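PDB 4Z0C: toll-like receptor 13 from Mus musculus, which recognises bacterial 23S rRNA as an innate immune receptor and signals through MYD88 and TRAF6 to activate NF-kappa-B. Local coordinates for residues L26-L40 against L50-V62. Sequence-based numbering, arbitrary orientation.
Sequences LTEAISDIPRYTTHL and LPPWSFTNLSALV. With NAG (2-acetamido-2-deoxy-beta-D-glucopyranose), chain K; NAG (2-acetamido-2-deoxy-beta-D-glucopyranose), chain S.
Leu58 sends its two methyls into the bend between Ile30 and Thr37. CD1 packs against the end of Ile30, whereas CD2 lies 3.8 Å from Ile33 CG1, the Leu58 and Ile33 side chains crossing at about a right angle. The same CD2 also comes to 3.3 Å from Pro34 O, the carbonyl that takes a hydrogen bond from Thr37 OG1. Beside it, the Phe55 ring meets Ile30, Leu26 and Leu40. Ile30 CD1 approaches the ring obliquely, 3.7 Å from Phe55 CE1, because CG1 of Ile30 sits between the backbone N and the carbonyl carbon (chi1 66°) and the extended chain then carries CD1 over to the phenylalanine. Leu26 CD2 meets Phe55 CZ at 3.9 Å and touches Leu50 and the CB of Ser54 as well, while Leu40 CD2 approaches Phe55 CE1. These side chains are part of the hydrophobic core at the N-terminal end of the leucine-rich repeat solenoid of the receptor's extracellular domain, where helix 26-30 packs against the loop joining the first two repeats; Leu64 and Val16 from the flanking strands continue that core. Where residues 50-62 run toward strand 63-65, Val62 N donates to Thr38 O at 2.6 Å, nearly straight (172°). Just before it, Leu61 and Thr37 lie side by side and point the same way, Leu61 CD2 also resting against the CB of Leu40. Toward the outer surface the contact becomes polar: the backbone O of Asn57 stands over one face of the Arg35 guanidinium, whose plane is turned 42° from that of the Asn57 side-chain amide, and a water donates to both Ile33 O and Asn57 O, bridging the segments. Asn57 ND2 is bonded covalently to C1 of an N-acetylglucosamine (1.5 Å), and a second sugar, probably carried by Asn25, lies against Glu28, its O5 3.4 Å from Glu28 CG.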
# COMPACT_ATOMS: atom_id res chain seq x y z
N LEU A 26 -13.73 -33.08 -22.98
CA LEU A 26 -14.98 -32.34 -22.79
C LEU A 26 -16.10 -33.20 -22.20
O LEU A 26 -16.76 -32.82 -21.23
CB LEU A 26 -15.44 -31.71 -24.11
CG LEU A 26 -16.82 -31.06 -24.08
CD1 LEU A 26 -16.87 -29.96 -23.05
CD2 LEU A 26 -17.19 -30.52 -25.46
N THR A 27 -16.33 -34.36 -22.83
CA THR A 27 -17.37 -35.29 -22.39
C THR A 27 -17.22 -35.77 -20.94
O THR A 27 -18.18 -35.72 -20.16
CB THR A 27 -17.44 -36.49 -23.32
OG1 THR A 27 -18.11 -36.09 -24.52
CG2 THR A 27 -18.21 -37.61 -22.67
N GLU A 28 -16.03 -36.24 -20.56
CA GLU A 28 -15.79 -36.65 -19.18
C GLU A 28 -16.08 -35.52 -18.20
O GLU A 28 -16.83 -35.71 -17.25
CB GLU A 28 -14.36 -37.16 -18.99
CG GLU A 28 -14.16 -38.59 -19.48
CD GLU A 28 -15.27 -39.54 -19.00
OE1 GLU A 28 -16.21 -39.80 -19.77
OE2 GLU A 28 -15.18 -40.02 -17.85
N ALA A 29 -15.51 -34.35 -18.47
CA ALA A 29 -15.66 -33.21 -17.58
C ALA A 29 -17.12 -32.86 -17.28
O ALA A 29 -17.46 -32.54 -16.16
CB ALA A 29 -14.91 -32.00 -18.15
N ILE A 30 -17.99 -32.92 -18.26
CA ILE A 30 -19.37 -32.54 -17.99
C ILE A 30 -20.34 -33.70 -17.69
O ILE A 30 -21.53 -33.47 -17.48
CB ILE A 30 -19.95 -31.68 -19.13
CG1 ILE A 30 -20.06 -32.50 -20.42
CG2 ILE A 30 -19.06 -30.48 -19.37
CD1 ILE A 30 -20.30 -31.65 -21.66
N SER A 31 -19.82 -34.92 -17.60
CA SER A 31 -20.67 -36.12 -17.44
C SER A 31 -21.47 -36.18 -16.13
O SER A 31 -22.51 -36.84 -16.06
CB SER A 31 -19.85 -37.41 -17.60
OG SER A 31 -18.87 -37.51 -16.58
N ASP A 32 -20.98 -35.51 -15.09
CA ASP A 32 -21.63 -35.57 -13.79
C ASP A 32 -22.47 -34.34 -13.43
O ASP A 32 -22.92 -34.22 -12.30
CB ASP A 32 -20.62 -35.86 -12.70
CG ASP A 32 -19.45 -34.90 -12.73
OD1 ASP A 32 -19.54 -33.88 -13.44
OD2 ASP A 32 -18.43 -35.17 -12.05
N ILE A 33 -22.69 -33.44 -14.39
CA ILE A 33 -23.41 -32.20 -14.07
C ILE A 33 -24.91 -32.30 -14.37
O ILE A 33 -25.31 -33.08 -15.25
CB ILE A 33 -22.74 -30.95 -14.73
CG1 ILE A 33 -23.08 -30.83 -16.21
CG2 ILE A 33 -21.21 -30.98 -14.51
CD1 ILE A 33 -22.50 -29.58 -16.83
N PRO A 34 -25.75 -31.52 -13.65
CA PRO A 34 -27.20 -31.72 -13.72
C PRO A 34 -27.83 -31.45 -15.09
O PRO A 34 -27.34 -30.65 -15.90
CB PRO A 34 -27.75 -30.71 -12.69
CG PRO A 34 -26.60 -30.40 -11.81
CD PRO A 34 -25.40 -30.45 -12.71
N ARG A 35 -28.94 -32.12 -15.33
CA ARG A 35 -29.67 -31.97 -16.58
C ARG A 35 -30.39 -30.63 -16.63
O ARG A 35 -30.77 -30.17 -17.71
CB ARG A 35 -30.65 -33.14 -16.76
CG ARG A 35 -29.99 -34.52 -16.81
CD ARG A 35 -31.02 -35.65 -16.89
NE ARG A 35 -31.04 -36.27 -18.21
CZ ARG A 35 -31.70 -35.78 -19.26
NH1 ARG A 35 -31.66 -36.40 -20.42
NH2 ARG A 35 -32.41 -34.66 -19.14
N TYR A 36 -30.58 -29.99 -15.47
CA TYR A 36 -31.28 -28.69 -15.43
C TYR A 36 -30.35 -27.48 -15.68
O TYR A 36 -30.77 -26.32 -15.55
CB TYR A 36 -32.07 -28.52 -14.12
CG TYR A 36 -31.24 -28.61 -12.86
CD1 TYR A 36 -30.28 -27.64 -12.57
CD2 TYR A 36 -31.44 -29.63 -11.93
CE1 TYR A 36 -29.52 -27.70 -11.40
CE2 TYR A 36 -30.68 -29.70 -10.77
CZ TYR A 36 -29.72 -28.73 -10.51
OH TYR A 36 -28.96 -28.77 -9.36
N THR A 37 -29.10 -27.75 -16.02
CA THR A 37 -28.10 -26.72 -16.25
C THR A 37 -28.45 -25.83 -17.45
O THR A 37 -28.58 -26.31 -18.57
CB THR A 37 -26.70 -27.36 -16.45
OG1 THR A 37 -26.33 -28.06 -15.26
CG2 THR A 37 -25.64 -26.32 -16.75
N THR A 38 -28.57 -24.53 -17.21
CA THR A 38 -28.87 -23.60 -18.30
C THR A 38 -27.65 -22.84 -18.78
O THR A 38 -27.55 -22.54 -19.97
CB THR A 38 -30.02 -22.63 -17.96
OG1 THR A 38 -29.63 -21.74 -16.92
CG2 THR A 38 -31.25 -23.43 -17.50
N HIS A 39 -26.72 -22.52 -17.88
CA HIS A 39 -25.47 -21.83 -18.25
C HIS A 39 -24.25 -22.66 -17.90
O HIS A 39 -24.07 -23.07 -16.74
CB HIS A 39 -25.35 -20.47 -17.56
CG HIS A 39 -26.42 -19.49 -17.92
ND1 HIS A 39 -27.75 -19.69 -17.61
CD2 HIS A 39 -26.36 -18.30 -18.56
CE1 HIS A 39 -28.46 -18.66 -18.04
NE2 HIS A 39 -27.64 -17.81 -18.64
N LEU A 40 -23.40 -22.90 -18.88
CA LEU A 40 -22.21 -23.71 -18.68
C LEU A 40 -21.01 -22.95 -19.19
O LEU A 40 -20.98 -22.60 -20.35
CB LEU A 40 -22.34 -25.04 -19.43
CG LEU A 40 -21.13 -25.98 -19.39
CD1 LEU A 40 -20.76 -26.38 -17.93
CD2 LEU A 40 -21.40 -27.23 -20.24
N LEU A 50 -14.50 -31.39 -30.37
CA LEU A 50 -15.89 -31.46 -29.96
C LEU A 50 -16.55 -32.59 -30.74
O LEU A 50 -16.93 -32.41 -31.91
CB LEU A 50 -16.62 -30.14 -30.25
CG LEU A 50 -16.81 -29.15 -29.10
CD1 LEU A 50 -15.47 -28.71 -28.56
CD2 LEU A 50 -17.66 -27.96 -29.49
N PRO A 51 -16.68 -33.77 -30.10
CA PRO A 51 -17.28 -34.98 -30.67
C PRO A 51 -18.76 -34.80 -31.01
O PRO A 51 -19.37 -33.83 -30.54
CB PRO A 51 -17.10 -36.02 -29.55
CG PRO A 51 -16.83 -35.22 -28.29
CD PRO A 51 -16.12 -34.00 -28.75
N PRO A 52 -19.31 -35.71 -31.84
CA PRO A 52 -20.68 -35.71 -32.39
C PRO A 52 -21.89 -35.58 -31.46
O PRO A 52 -22.93 -35.18 -31.93
CB PRO A 52 -20.73 -37.06 -33.11
CG PRO A 52 -19.36 -37.27 -33.58
CD PRO A 52 -18.47 -36.71 -32.51
N TRP A 53 -21.80 -35.94 -30.19
CA TRP A 53 -22.94 -35.65 -29.32
C TRP A 53 -22.44 -35.15 -27.98
O TRP A 53 -22.70 -35.77 -26.94
CB TRP A 53 -23.87 -36.86 -29.15
CG TRP A 53 -24.96 -36.94 -30.19
CD1 TRP A 53 -24.87 -37.45 -31.46
CD2 TRP A 53 -26.32 -36.50 -30.04
NE1 TRP A 53 -26.08 -37.35 -32.10
CE2 TRP A 53 -26.99 -36.77 -31.26
CE3 TRP A 53 -27.04 -35.89 -29.01
CZ2 TRP A 53 -28.33 -36.46 -31.47
CZ3 TRP A 53 -28.39 -35.59 -29.21
CH2 TRP A 53 -29.02 -35.88 -30.43
N SER A 54 -21.73 -34.02 -28.02
CA SER A 54 -21.01 -33.52 -26.86
C SER A 54 -21.93 -33.16 -25.71
O SER A 54 -21.56 -33.32 -24.56
CB SER A 54 -20.14 -32.33 -27.25
OG SER A 54 -19.09 -32.73 -28.12
N PHE A 55 -23.15 -32.73 -26.02
CA PHE A 55 -24.05 -32.23 -24.98
C PHE A 55 -25.38 -32.97 -24.84
O PHE A 55 -26.40 -32.35 -24.53
CB PHE A 55 -24.26 -30.74 -25.18
CG PHE A 55 -22.97 -29.96 -25.18
CD1 PHE A 55 -22.36 -29.61 -23.98
CD2 PHE A 55 -22.34 -29.63 -26.38
CE1 PHE A 55 -21.16 -28.92 -23.98
CE2 PHE A 55 -21.14 -28.93 -26.37
CZ PHE A 55 -20.55 -28.58 -25.17
N THR A 56 -25.37 -34.28 -25.07
CA THR A 56 -26.58 -35.12 -25.07
C THR A 56 -27.50 -34.94 -23.86
O THR A 56 -28.70 -34.73 -24.01
CB THR A 56 -26.24 -36.63 -25.15
OG1 THR A 56 -25.34 -36.88 -26.23
CG2 THR A 56 -27.51 -37.45 -25.36
N ASN A 57 -26.93 -35.02 -22.66
CA ASN A 57 -27.75 -34.93 -21.45
C ASN A 57 -27.90 -33.49 -20.93
O ASN A 57 -28.35 -33.27 -19.80
CB ASN A 57 -27.23 -35.89 -20.36
CG ASN A 57 -27.47 -37.37 -20.71
OD1 ASN A 57 -28.39 -37.68 -21.45
ND2 ASN A 57 -26.65 -38.27 -20.14
N LEU A 58 -27.54 -32.52 -21.76
CA LEU A 58 -27.57 -31.11 -21.38
C LEU A 58 -28.38 -30.23 -22.35
O LEU A 58 -27.92 -29.17 -22.77
CB LEU A 58 -26.15 -30.58 -21.24
CG LEU A 58 -25.39 -31.09 -20.01
CD1 LEU A 58 -23.88 -30.99 -20.17
CD2 LEU A 58 -25.84 -30.32 -18.79
N SER A 59 -29.60 -30.66 -22.68
CA SER A 59 -30.39 -29.98 -23.70
C SER A 59 -31.10 -28.74 -23.16
O SER A 59 -31.77 -28.02 -23.92
CB SER A 59 -31.42 -30.92 -24.33
OG SER A 59 -32.46 -31.20 -23.40
N ALA A 60 -30.93 -28.47 -21.87
CA ALA A 60 -31.52 -27.27 -21.30
C ALA A 60 -30.58 -26.06 -21.45
O ALA A 60 -30.97 -24.93 -21.14
CB ALA A 60 -31.90 -27.48 -19.85
N LEU A 61 -29.37 -26.29 -21.95
CA LEU A 61 -28.37 -25.21 -22.02
C LEU A 61 -28.87 -24.02 -22.82
O LEU A 61 -29.48 -24.17 -23.89
CB LEU A 61 -27.06 -25.69 -22.66
CG LEU A 61 -26.20 -26.72 -21.94
CD1 LEU A 61 -24.97 -27.03 -22.79
CD2 LEU A 61 -25.82 -26.23 -20.56
N VAL A 62 -28.61 -22.83 -22.29
CA VAL A 62 -29.00 -21.60 -22.96
C VAL A 62 -27.75 -20.85 -23.36
O VAL A 62 -27.70 -20.21 -24.41
CB VAL A 62 -29.87 -20.73 -22.04
CG1 VAL A 62 -30.06 -19.36 -22.64
CG2 VAL A 62 -31.22 -21.38 -21.82
C1 NAG K . -27.13 -39.64 -20.27
C2 NAG K . -25.81 -40.43 -20.23
C3 NAG K . -26.05 -41.94 -20.09
C4 NAG K . -26.87 -42.16 -18.83
C5 NAG K . -28.19 -41.40 -18.95
C6 NAG K . -29.03 -41.61 -17.68
C7 NAG K . -23.76 -39.62 -21.24
C8 NAG K . -22.81 -39.83 -22.39
N2 NAG K . -24.98 -40.14 -21.38
O3 NAG K . -24.84 -42.67 -20.02
O4 NAG K . -27.08 -43.54 -18.60
O5 NAG K . -28.00 -40.01 -19.21
O6 NAG K . -28.24 -41.37 -16.53
O7 NAG K . -23.39 -39.00 -20.24
C1 NAG S . -12.70 -38.87 -23.28
C2 NAG S . -12.13 -39.43 -24.59
C3 NAG S . -12.82 -40.72 -25.05
C4 NAG S . -13.08 -41.69 -23.90
C5 NAG S . -13.71 -40.97 -22.71
C6 NAG S . -13.98 -41.91 -21.53
C7 NAG S . -11.11 -37.85 -26.15
C8 NAG S . -11.28 -36.47 -26.72
N2 NAG S . -12.20 -38.44 -25.65
O3 NAG S . -12.02 -41.36 -26.02
O4 NAG S . -13.91 -42.76 -24.33
O5 NAG S . -12.88 -39.88 -22.30
O6 NAG S . -12.83 -42.65 -21.18
O7 NAG S . -10.00 -38.38 -26.16
O HOH W 1 -25.99 -34.05 -17.77